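Local coordinates for PROTEIN (hypothetical protein EF0366) (Enterococcus faecalis, PDB 1VPY) that is of unknown function, a DUF72-family protein built as a TIM alpha/beta barrel that carries bound zinc ions in the crystal, at residues Asn230-Glu233 with Ile234-Ser238. Residues are numbered along the deposited sequence; the frame is centred on the assembly and turned at random.
Sequences NTQE and IADLS
The carbonyl O of Ile-234 is gripped by two donors of Ser-238, backbone N and OG (2.6 Å), from opposite faces of its plane, in the first turns of helix 231-245. The first i to i+4 backbone bond of the helix runs from Ile-234 N to Asn-230 O, nearly straight at 173°. This helix follows strand 201-205 in the TIM barrel and starts with a capping box. Asn-230 is the N-cap: its OD1 accepts from Glu-233 N at 2.7 Å, with the donor almost in line with the side-chain C=O. In return Glu-233 OE1 takes Asn-230 N at 3.0 Å on its anti side. Chi1 of -67° sets Glu-233 CG beside its own backbone N, and the extended chain beyond carries the carboxylate back to Asn-230. OE2 is held by Tyr-227 OH, so both carboxylate oxygens have partners. On the face turned to helix 260-273, Ile-234 and Ser-238 rest against Met-270. On the exposed side, the amide and carboxylate planes of Gln-232 and Asp-236 are 27° apart, and Gln-232 OE1 stands 3.7 Å from Asp-236 OD1, two acceptors with no bond between them. Leu-237 CG lies beside its own backbone N, 3.2 Å from Glu-233 O.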
# COMPACT_ATOMS: atom_id res chain seq x y z
N ASN A 230 3.20 -16.33 -12.66
CA ASN A 230 3.86 -16.91 -13.83
C ASN A 230 4.17 -15.84 -14.86
O ASN A 230 3.84 -14.67 -14.67
CB ASN A 230 3.04 -18.06 -14.44
CG ASN A 230 1.66 -17.62 -14.93
OD1 ASN A 230 1.48 -16.50 -15.42
ND2 ASN A 230 0.68 -18.50 -14.80
N THR A 231 4.80 -16.26 -15.96
CA THR A 231 5.24 -15.34 -17.01
C THR A 231 4.06 -14.58 -17.63
O THR A 231 4.15 -13.37 -17.84
CB THR A 231 6.07 -16.09 -18.07
OG1 THR A 231 7.04 -16.91 -17.41
CG2 THR A 231 6.81 -15.12 -18.99
N GLN A 232 2.96 -15.28 -17.88
CA GLN A 232 1.76 -14.65 -18.43
C GLN A 232 1.12 -13.65 -17.47
O GLN A 232 0.66 -12.58 -17.88
CB GLN A 232 0.73 -15.69 -18.89
CG GLN A 232 -0.46 -15.11 -19.65
CD GLN A 232 -0.07 -14.46 -20.97
OE1 GLN A 232 -0.06 -13.23 -21.10
NE2 GLN A 232 0.26 -15.28 -21.96
N GLU A 233 1.08 -13.99 -16.19
CA GLU A 233 0.52 -13.08 -15.19
C GLU A 233 1.38 -11.83 -15.03
O GLU A 233 0.84 -10.71 -15.01
CB GLU A 233 0.31 -13.79 -13.86
CG GLU A 233 -0.78 -14.85 -13.94
CD GLU A 233 -0.81 -15.79 -12.76
OE1 GLU A 233 0.26 -16.06 -12.15
OE2 GLU A 233 -1.91 -16.28 -12.45
N ILE A 234 2.70 -12.01 -14.96
CA ILE A 234 3.61 -10.85 -14.91
C ILE A 234 3.44 -9.98 -16.15
O ILE A 234 3.58 -8.76 -16.07
CB ILE A 234 5.10 -11.26 -14.75
CG1 ILE A 234 5.33 -12.04 -13.45
CG2 ILE A 234 6.02 -10.05 -14.83
CD1 ILE A 234 5.05 -11.25 -12.20
N ALA A 235 3.13 -10.60 -17.29
CA ALA A 235 2.90 -9.87 -18.53
C ALA A 235 1.61 -9.05 -18.48
O ALA A 235 1.61 -7.89 -18.89
CB ALA A 235 2.87 -10.82 -19.72
N ASP A 236 0.53 -9.65 -17.97
CA ASP A 236 -0.75 -8.96 -17.84
C ASP A 236 -0.61 -7.79 -16.89
O ASP A 236 -0.98 -6.66 -17.23
CB ASP A 236 -1.84 -9.91 -17.32
CG ASP A 236 -2.20 -11.01 -18.31
OD1 ASP A 236 -2.26 -10.75 -19.53
OD2 ASP A 236 -2.44 -12.16 -17.86
N LEU A 237 -0.03 -8.04 -15.72
CA LEU A 237 0.12 -7.03 -14.67
C LEU A 237 1.06 -5.90 -15.08
O LEU A 237 0.91 -4.77 -14.62
CB LEU A 237 0.61 -7.65 -13.36
CG LEU A 237 -0.25 -8.72 -12.71
CD1 LEU A 237 0.56 -9.50 -11.68
CD2 LEU A 237 -1.50 -8.14 -12.08
N SER A 238 2.03 -6.21 -15.93
CA SER A 238 2.93 -5.18 -16.45
C SER A 238 2.21 -4.21 -17.40
O SER A 238 2.45 -3.00 -17.33
CB SER A 238 4.13 -5.83 -17.14
OG SER A 238 4.90 -6.54 -16.19